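PDB 6G7N: extracellular solute-binding protein, family 1 from Trichodesmium erythraeum IMS101, which binds ferric iron and probably delivers it to an ABC transporter as the periplasmic solute-binding component of an iron-uptake system. Local coordinates for residues 93-105 / 261-273. Numbering follows the deposited sequence.
Sequences KLWFGFSKRARVI and QKIFSEGNNEYPV. With DAL (D-alanine), chain C.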
ATOM      1  N   LYS A  93      -9.329  14.898  -6.108  1.00 10.92           N
ATOM      2  CA  LYS A  93      -8.221  15.154  -7.032  1.00 11.09           C
ATOM      3  C   LYS A  93      -6.982  15.698  -6.352  1.00  9.93           C
ATOM      4  O   LYS A  93      -6.134  16.333  -6.977  1.00 11.37           O
ATOM      5  CB  LYS A  93      -8.630  16.007  -8.231  1.00 12.23           C
ATOM      6  CG  LYS A  93      -9.904  15.550  -8.926  1.00 13.58           C
ATOM      7  CD  LYS A  93      -9.792  14.167  -9.580  1.00 13.59           C
ATOM      8  CE  LYS A  93     -11.072  13.754 -10.318  1.00 14.84           C
ATOM      9  NZ  LYS A  93     -12.196  13.508  -9.386  1.00 15.15           N
ATOM     10  N   LEU A  94      -6.834  15.382  -5.073  1.00 10.26           N
ATOM     11  CA  LEU A  94      -5.696  15.838  -4.280  1.00 10.77           C
ATOM     12  C   LEU A  94      -4.469  14.936  -4.370  1.00 10.24           C
ATOM     13  O   LEU A  94      -3.348  15.387  -4.127  1.00 10.78           O
ATOM     14  CB  LEU A  94      -6.111  16.042  -2.827  1.00 11.64           C
ATOM     15  CG  LEU A  94      -7.089  17.197  -2.611  1.00 14.13           C
ATOM     16  CD1 LEU A  94      -7.719  17.079  -1.243  1.00 17.30           C
ATOM     17  CD2 LEU A  94      -6.389  18.547  -2.773  1.00 16.25           C
ATOM     18  N   TRP A  95      -4.680  13.661  -4.702  1.00  9.66           N
ATOM     19  CA  TRP A  95      -3.606  12.701  -4.794  1.00  9.60           C
ATOM     20  C   TRP A  95      -4.094  11.544  -5.653  1.00  9.08           C
ATOM     21  O   TRP A  95      -5.291  11.373  -5.884  1.00  9.48           O
ATOM     22  CB  TRP A  95      -3.109  12.229  -3.401  1.00  9.69           C
ATOM     23  CG  TRP A  95      -4.187  11.846  -2.448  1.00 10.20           C
ATOM     24  CD1 TRP A  95      -4.660  12.647  -1.438  1.00 11.12           C
ATOM     25  CD2 TRP A  95      -4.948  10.629  -2.391  1.00  9.74           C
ATOM     26  NE1 TRP A  95      -5.675  12.008  -0.760  1.00 11.36           N
ATOM     27  CE2 TRP A  95      -5.881  10.783  -1.345  1.00 10.15           C
ATOM     28  CE3 TRP A  95      -4.963   9.436  -3.157  1.00  9.91           C
ATOM     29  CZ2 TRP A  95      -6.813   9.807  -1.046  1.00 11.33           C
ATOM     30  CZ3 TRP A  95      -5.897   8.486  -2.861  1.00 10.79           C
ATOM     31  CH2 TRP A  95      -6.805   8.658  -1.820  1.00 11.01           C
ATOM     32  N   PHE A  96      -3.124  10.747  -6.070  1.00  8.96           N
ATOM     33  CA  PHE A  96      -3.321   9.741  -7.124  1.00  9.14           C
ATOM     34  C   PHE A  96      -2.423   8.555  -6.849  1.00  9.08           C
ATOM     35  O   PHE A  96      -1.260   8.722  -6.498  1.00 10.04           O
ATOM     36  CB  PHE A  96      -2.921  10.350  -8.494  1.00  9.95           C
ATOM     37  CG  PHE A  96      -3.684  11.601  -8.846  1.00  9.86           C
ATOM     38  CD1 PHE A  96      -3.250  12.846  -8.366  1.00 10.77           C
ATOM     39  CD2 PHE A  96      -4.874  11.557  -9.563  1.00 10.16           C
ATOM     40  CE1 PHE A  96      -3.974  13.998  -8.615  1.00 11.50           C
ATOM     41  CE2 PHE A  96      -5.603  12.721  -9.793  1.00 10.80           C
ATOM     42  CZ  PHE A  96      -5.148  13.919  -9.316  1.00 11.59           C
ATOM     43  N   GLY A  97      -2.942   7.347  -7.095  1.00  8.99           N
ATOM     44  CA  GLY A  97      -2.103   6.162  -7.061  1.00  9.51           C
ATOM     45  C   GLY A  97      -1.327   5.932  -8.346  1.00  8.72           C
ATOM     46  O   GLY A  97      -1.870   6.090  -9.418  1.00  9.99           O
ATOM     47  N   PHE A  98      -0.073   5.497  -8.168  1.00  9.12           N
ATOM     48  CA  PHE A  98       0.806   5.182  -9.289  1.00  9.62           C
ATOM     49  C   PHE A  98       1.300   3.744  -9.304  1.00  9.68           C
ATOM     50  O   PHE A  98       1.680   3.256 -10.365  1.00 10.87           O
ATOM     51  CB  PHE A  98       1.969   6.159  -9.378  1.00 10.75           C
ATOM     52  CG  PHE A  98       1.498   7.577  -9.621  1.00  9.82           C
ATOM     53  CD1 PHE A  98       1.090   7.985 -10.876  1.00  9.95           C
ATOM     54  CD2 PHE A  98       1.413   8.492  -8.595  1.00 11.37           C
ATOM     55  CE1 PHE A  98       0.606   9.264 -11.087  1.00 10.59           C
ATOM     56  CE2 PHE A  98       0.902   9.766  -8.793  1.00 11.96           C
ATOM     57  CZ  PHE A  98       0.514  10.156 -10.042  1.00 11.61           C
ATOM     58  N   SER A  99       1.271   3.040  -8.163  1.00  9.42           N
ATOM     59  CA  SER A  99       1.411   1.575  -8.146  1.00  9.55           C
ATOM     60  C   SER A  99       0.471   1.050  -7.069  1.00  9.43           C
ATOM     61  O   SER A  99       0.016   1.810  -6.212  1.00  9.80           O
ATOM     62  CB  SER A  99       2.855   1.079  -7.997  1.00 11.05           C
ATOM     63  OG  SER A  99       3.390   1.383  -6.741  1.00 11.83           O
ATOM     64  N   LYS A 100       0.209  -0.248  -7.128  1.00  9.71           N
ATOM     65  CA  LYS A 100      -0.791  -0.896  -6.308  1.00 10.42           C
ATOM     66  C   LYS A 100      -0.200  -2.098  -5.589  1.00  9.84           C
ATOM     67  O   LYS A 100       0.573  -2.872  -6.154  1.00 10.47           O
ATOM     68  CB  LYS A 100      -1.957  -1.375  -7.256  1.00 14.43           C
ATOM     69  CG  LYS A 100      -3.062  -2.215  -6.724  1.00 14.84           C
ATOM     70  CD  LYS A 100      -4.037  -2.412  -7.875  1.00 14.57           C
ATOM     71  CE  LYS A 100      -3.638  -3.310  -9.045  1.00 14.60           C
ATOM     72  NZ  LYS A 100      -4.818  -3.597  -9.900  1.00 14.27           N
ATOM     73  N   ARG A 101      -0.627  -2.266  -4.337  1.00  9.67           N
ATOM     74  CA  ARG A 101      -0.283  -3.421  -3.502  1.00  9.46           C
ATOM     75  C   ARG A 101      -1.577  -4.049  -3.008  1.00  9.51           C
ATOM     76  O   ARG A 101      -2.606  -3.419  -2.941  1.00 10.72           O
ATOM     77  CB  ARG A 101       0.652  -3.033  -2.351  1.00 10.35           C
ATOM     78  CG  ARG A 101       0.117  -1.954  -1.387  1.00 10.34           C
ATOM     79  CD  ARG A 101       0.490  -0.518  -1.744  1.00 10.26           C
ATOM     80  NE  ARG A 101       1.915  -0.261  -1.825  1.00 10.33           N
ATOM     81  CZ  ARG A 101       2.752  -0.218  -0.777  1.00 10.50           C
ATOM     82  NH1 ARG A 101       4.041  -0.071  -0.988  1.00 11.40           N
ATOM     83  NH2 ARG A 101       2.315  -0.351   0.471  1.00 11.19           N
ATOM     84  N   ALA A 102      -1.510  -5.316  -2.627  1.00  9.69           N
ATOM     85  CA  ALA A 102      -2.667  -6.025  -2.036  1.00  9.96           C
ATOM     86  C   ALA A 102      -2.290  -6.533  -0.662  1.00  9.64           C
ATOM     87  O   ALA A 102      -1.180  -7.019  -0.457  1.00 10.47           O
ATOM     88  CB  ALA A 102      -3.085  -7.202  -2.914  1.00 11.23           C
ATOM     89  N   ARG A 103      -3.217  -6.417   0.301  1.00  9.58           N
ATOM     90  CA  ARG A 103      -2.980  -6.973   1.628  1.00 10.03           C
ATOM     91  C   ARG A 103      -3.658  -8.340   1.658  1.00  9.92           C
ATOM     92  O   ARG A 103      -4.881  -8.444   1.582  1.00 11.02           O
ATOM     93  CB  ARG A 103      -3.425  -6.025   2.749  1.00 10.41           C
ATOM     94  CG  ARG A 103      -2.843  -6.400   4.117  1.00 10.83           C
ATOM     95  CD  ARG A 103      -2.646  -5.186   5.015  1.00 10.61           C
ATOM     96  NE  ARG A 103      -1.878  -5.462   6.225  1.00 10.97           N
ATOM     97  CZ  ARG A 103      -0.546  -5.617   6.242  1.00 10.57           C
ATOM     98  NH1 ARG A 103       0.179  -5.539   5.138  1.00 10.55           N
ATOM     99  NH2 ARG A 103       0.075  -5.853   7.400  1.00 11.65           N
ATOM    100  N   VAL A 104      -2.823  -9.379   1.693  1.00  9.62           N
ATOM    101  CA  VAL A 104      -3.219 -10.739   1.377  1.00 10.40           C
ATOM    102  C   VAL A 104      -2.990 -11.667   2.546  1.00  9.66           C
ATOM    103  O   VAL A 104      -2.298 -11.330   3.509  1.00 10.42           O
ATOM    104  CB  VAL A 104      -2.482 -11.240   0.126  1.00 11.85           C
ATOM    105  CG1 VAL A 104      -2.818 -10.337  -1.058  1.00 13.25           C
ATOM    106  CG2 VAL A 104      -0.975 -11.320   0.375  1.00 13.58           C
ATOM    107  N   ILE A 105      -3.553 -12.885   2.407  1.00 10.60           N
ATOM    108  CA  ILE A 105      -3.285 -13.953   3.378  1.00 10.70           C
ATOM    109  C   ILE A 105      -2.066 -14.727   2.890  1.00 11.23           C
ATOM    110  O   ILE A 105      -2.062 -15.311   1.791  1.00 13.81           O
ATOM    111  CB  ILE A 105      -4.481 -14.885   3.558  1.00 12.27           C
ATOM    112  CG1 ILE A 105      -5.682 -14.133   4.142  1.00 12.50           C
ATOM    113  CG2 ILE A 105      -4.112 -16.041   4.493  1.00 14.22           C
ATOM    114  CD1 ILE A 105      -6.995 -14.883   4.053  1.00 13.94           C
ATOM    115  N   GLN A 261       5.241   3.327 -15.706  1.00 11.23           N
ATOM    116  CA  GLN A 261       4.490   2.376 -14.910  1.00 11.55           C
ATOM    117  C   GLN A 261       5.282   1.108 -14.643  1.00 12.56           C
ATOM    118  O   GLN A 261       5.294   0.589 -13.520  1.00 12.94           O
ATOM    119  CB  GLN A 261       3.143   2.041 -15.586  1.00 10.84           C
ATOM    120  CG  GLN A 261       2.089   3.122 -15.380  1.00 10.68           C
ATOM    121  CD  GLN A 261       1.540   3.024 -13.980  1.00  9.71           C
ATOM    122  OE1 GLN A 261       0.837   2.060 -13.634  1.00 10.28           O
ATOM    123  NE2 GLN A 261       1.885   4.003 -13.150  1.00 10.73           N
ATOM    124  N   LYS A 262       5.953   0.613 -15.677  1.00 12.92           N
ATOM    125  CA  LYS A 262       6.797  -0.576 -15.504  1.00 14.51           C
ATOM    126  C   LYS A 262       7.919  -0.305 -14.500  1.00 13.52           C
ATOM    127  O   LYS A 262       8.124  -1.079 -13.551  1.00 15.05           O
ATOM    128  CB  LYS A 262       7.374  -1.005 -16.837  1.00 16.32           C
ATOM    129  CG  LYS A 262       8.351  -2.163 -16.743  1.00 19.64           C
ATOM    130  CD  LYS A 262       8.939  -2.547 -18.098  1.00 22.57           C
ATOM    131  CE  LYS A 262      10.010  -3.623 -17.997  1.00 26.34           C
ATOM    132  NZ  LYS A 262       9.479  -4.883 -17.440  1.00 32.11           N
ATOM    133  N   ILE A 263       8.684   0.752 -14.703  1.00 13.45           N
ATOM    134  CA  ILE A 263       9.842   0.993 -13.856  1.00 14.04           C
ATOM    135  C   ILE A 263       9.413   1.249 -12.413  1.00 13.03           C
ATOM    136  O   ILE A 263      10.004   0.683 -11.480  1.00 14.28           O
ATOM    137  CB  ILE A 263      10.642   2.199 -14.369  1.00 15.71           C
ATOM    138  CG1 ILE A 263      11.288   1.907 -15.729  1.00 18.38           C
ATOM    139  CG2 ILE A 263      11.702   2.616 -13.354  1.00 16.84           C
ATOM    140  CD1 ILE A 263      11.753   3.133 -16.484  1.00 21.25           C
ATOM    141  N   PHE A 264       8.393   2.075 -12.228  1.00 12.34           N
ATOM    142  CA  PHE A 264       7.990   2.459 -10.885  1.00 12.61           C
ATOM    143  C   PHE A 264       7.402   1.271 -10.138  1.00 12.88           C
ATOM    144  O   PHE A 264       7.711   1.060  -8.955  1.00 13.54           O
ATOM    145  CB  PHE A 264       6.979   3.602 -10.957  1.00 12.82           C
ATOM    146  CG  PHE A 264       6.564   4.127  -9.617  1.00 12.65           C
ATOM    147  CD1 PHE A 264       7.459   4.790  -8.782  1.00 15.07           C
ATOM    148  CD2 PHE A 264       5.276   3.887  -9.142  1.00 12.30           C
ATOM    149  CE1 PHE A 264       7.053   5.255  -7.545  1.00 15.58           C
ATOM    150  CE2 PHE A 264       4.890   4.332  -7.901  1.00 12.53           C
ATOM    151  CZ  PHE A 264       5.777   5.029  -7.117  1.00 13.71           C
ATOM    152  N   SER A 265       6.520   0.511 -10.786  1.00 12.68           N
ATOM    153  CA  SER A 265       5.888  -0.613 -10.101  0.50 13.67           C
ATOM    154  C   SER A 265       6.912  -1.707  -9.810  1.00 14.59           C
ATOM    155  O   SER A 265       6.990  -2.243  -8.697  1.00 15.01           O
ATOM    156  CB  SER A 265       4.695  -1.146 -10.912  0.50 14.91           C
ATOM    157  OG  SER A 265       3.787  -0.102 -11.240  0.50 17.17           O
ATOM    158  N   GLU A 266       7.729  -2.045 -10.801  1.00 15.11           N
ATOM    159  CA  GLU A 266       8.669  -3.130 -10.648  1.00 16.59           C
ATOM    160  C   GLU A 266       9.755  -2.835  -9.643  1.00 15.25           C
ATOM    161  O   GLU A 266      10.264  -3.771  -9.011  1.00 16.98           O
ATOM    162  CB  GLU A 266       9.232  -3.561 -11.993  1.00 18.00           C
ATOM    163  CG  GLU A 266       8.146  -4.191 -12.847  1.00 21.89           C
ATOM    164  CD  GLU A 266       8.629  -4.741 -14.162  1.00 24.06           C
ATOM    165  OE1 GLU A 266       9.856  -4.700 -14.460  1.00 31.27           O
ATOM    166  OE2 GLU A 266       7.755  -5.215 -14.932  1.00 27.70           O
ATOM    167  N   GLY A 267      10.041  -1.556  -9.397  1.00 15.82           N
ATOM    168  CA  GLY A 267      11.052  -1.162  -8.432  1.00 16.65           C
ATOM    169  C   GLY A 267      10.745  -1.661  -7.016  1.00 15.89           C
ATOM    170  O   GLY A 267      11.660  -1.807  -6.206  1.00 17.16           O
ATOM    171  N   ASN A 268       9.472  -1.853  -6.692  1.00 14.05           N
ATOM    172  CA  ASN A 268       9.091  -2.457  -5.431  1.00 13.52           C
ATOM    173  C   ASN A 268       8.194  -3.670  -5.579  1.00 12.49           C
ATOM    174  O   ASN A 268       7.449  -3.988  -4.646  1.00 12.07           O
ATOM    175  CB  ASN A 268       8.451  -1.428  -4.486  1.00 13.97           C
ATOM    176  CG  ASN A 268       8.320  -1.941  -3.061  1.00 14.07           C
ATOM    177  OD1 ASN A 268       9.224  -2.647  -2.555  1.00 15.39           O
ATOM    178  ND2 ASN A 268       7.235  -1.558  -2.377  1.00 15.15           N
ATOM    179  N   ASN A 269       8.250  -4.346  -6.717  1.00 11.91           N
ATOM    180  CA  ASN A 269       7.434  -5.534  -6.927  1.00 12.02           C
ATOM    181  C   ASN A 269       5.949  -5.314  -6.685  1.00 11.31           C
ATOM    182  O   ASN A 269       5.255  -6.209  -6.218  1.00 11.56           O
ATOM    183  CB  ASN A 269       7.948  -6.716  -6.096  1.00 12.51           C
ATOM    184  CG  ASN A 269       9.389  -7.013  -6.376  1.00 13.39           C
ATOM    185  OD1 ASN A 269       9.760  -7.303  -7.501  1.00 15.65           O
ATOM    186  ND2 ASN A 269      10.225  -6.909  -5.348  1.00 15.41           N
ATOM    187  N   GLU A 270       5.472  -4.124  -7.064  1.00 10.87           N
ATOM    188  CA  GLU A 270       4.066  -3.739  -7.016  1.00 10.75           C
ATOM    189  C   GLU A 270       3.424  -3.932  -8.399  1.00 10.65           C
ATOM    190  O   GLU A 270       4.120  -4.166  -9.402  1.00 12.28           O
ATOM    191  CB  GLU A 270       3.914  -2.303  -6.480  1.00 11.24           C
ATOM    192  CG  GLU A 270       4.279  -2.227  -5.020  1.00 11.35           C
ATOM    193  CD  GLU A 270       4.108  -0.850  -4.401  1.00 11.48           C
ATOM    194  OE1 GLU A 270       3.022  -0.216  -4.582  1.00 11.80           O
ATOM    195  OE2 GLU A 270       5.034  -0.391  -3.686  1.00 13.15           O
ATOM    196  N   TYR A 271       2.099  -3.843  -8.421  1.00 10.53           N
ATOM    197  CA  TYR A 271       1.349  -3.893  -9.670  1.00 10.73           C
ATOM    198  C   TYR A 271       1.232  -2.493 -10.245  1.00 10.34           C
ATOM    199  O   TYR A 271       1.100  -1.518  -9.512  1.00 10.90           O
ATOM    200  CB  TYR A 271      -0.061  -4.440  -9.408  1.00 10.88           C
ATOM    201  CG  TYR A 271      -0.114  -5.850  -8.861  1.00 11.05           C
ATOM    202  CD1 TYR A 271      -0.132  -6.939  -9.726  1.00 12.21           C
ATOM    203  CD2 TYR A 271      -0.122  -6.117  -7.502  1.00 11.62           C
ATOM    204  CE1 TYR A 271      -0.143  -8.247  -9.245  1.00 13.01           C
ATOM    205  CE2 TYR A 271      -0.131  -7.436  -7.009  1.00 12.03           C
ATOM    206  CZ  TYR A 271      -0.139  -8.486  -7.888  1.00 13.01           C
ATOM    207  OH  TYR A 271      -0.137  -9.782  -7.365  1.00 14.58           O
ATOM    208  N   PRO A 272       1.175  -2.367 -11.576  1.00 10.46           N
ATOM    209  CA  PRO A 272       0.807  -1.087 -12.181  1.00  9.99           C
ATOM    210  C   PRO A 272      -0.605  -0.719 -11.838  1.00  9.32           C
ATOM    211  O   PRO A 272      -1.432  -1.584 -11.540  1.00 11.07           O
ATOM    212  CB  PRO A 272       0.904  -1.347 -13.703  1.00 11.05           C
ATOM    213  CG  PRO A 272       1.682  -2.607 -13.811  1.00 13.14           C
ATOM    214  CD  PRO A 272       1.348  -3.407 -12.608  1.00 11.91           C
ATOM    215  N   VAL A 273      -0.922   0.588 -11.871  1.00  9.45           N
ATOM    216  CA  VAL A 273      -2.321   1.019 -11.811  1.00  9.57           C
ATOM    217  C   VAL A 273      -2.972   1.111 -13.192  1.00  9.57           C
ATOM    218  O   VAL A 273      -4.201   1.059 -13.278  1.00 10.92           O
ATOM    219  CB  VAL A 273      -2.526   2.341 -11.041  1.00 10.02           C
ATOM    220  CG1 VAL A 273      -1.983   2.231  -9.635  1.00 10.45           C
ATOM    221  CG2 VAL A 273      -1.943   3.525 -11.781  1.00 10.67           C
TER
HETATM  222  N   DAL C 401       7.491  -0.077   3.243  0.80 20.99           N
HETATM  223  CA  DAL C 401       8.176   0.444   2.013  0.80 22.85           C
HETATM  224  CB  DAL C 401       8.701   1.851   2.252  0.80 27.91           C
HETATM  225  C   DAL C 401       7.321   0.378   0.791  0.80 18.87           C
HETATM  226  O   DAL C 401       6.233  -0.221   0.911  0.80 16.87           O
HETATM  227  OXT DAL C 401       7.749   0.920  -0.265  0.80 21.78           O
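Arg101 grips the carboxylate of Glu270 side-on in a buried salt bridge, NE to OE1 at 3.0 Å and NH1 to OE2 at 2.9 Å. Both oxygens lie near the guanidinium plane, but the two planes are turned 71° apart, so the arginine meets the carboxylate from above its plane. Ser99 OG donates to Glu270 OE1 at 2.7 Å from the opposite face, and Asn268 ND2 takes the anti lone pair of OE2. With Ser234 OG also bonded to OE1, five hydrogen bonds hold the buried group and fix its rotation. Bends at chi2 (-92°) and chi3 of Arg101 bring NH1 round to the D-alanine carboxylate O, 2.9 Å away. Replacing Glu270 by alanine would probably deprive Arg101 of its protein counter-charge, and Ser99 OG and Asn268 ND2 of this acceptor, with the guanidinium freer to turn from the ligand.

In the backbone, Lys100 and Tyr271 form an antiparallel hydrogen-bonded pair, Lys100 N to Tyr271 O at 2.8 Å and Tyr271 N to Lys100 O at 2.9 Å. Gln261 NE2 reaches a lone pair of Phe98 O, and its OE1 accepts from Val273 N.

Among apolar contacts, Phe264 CE2 touches Phe98 CB at 3.7 Å, while Val273 CG1 lies against the Phe98-Ser99 peptide.

Phe98 and Ser99 both face Ser234 in a classic beta bulge, and a Schellman motif ends helix 258-266 just before Glu270. In this periplasmic-binding-protein cleft Arg101 and Asn268 line the ligand pocket beside the iron site of Tyr141, Tyr197 and Tyr198; Glu270 stands behind as the second-shell residue positioning Arg101.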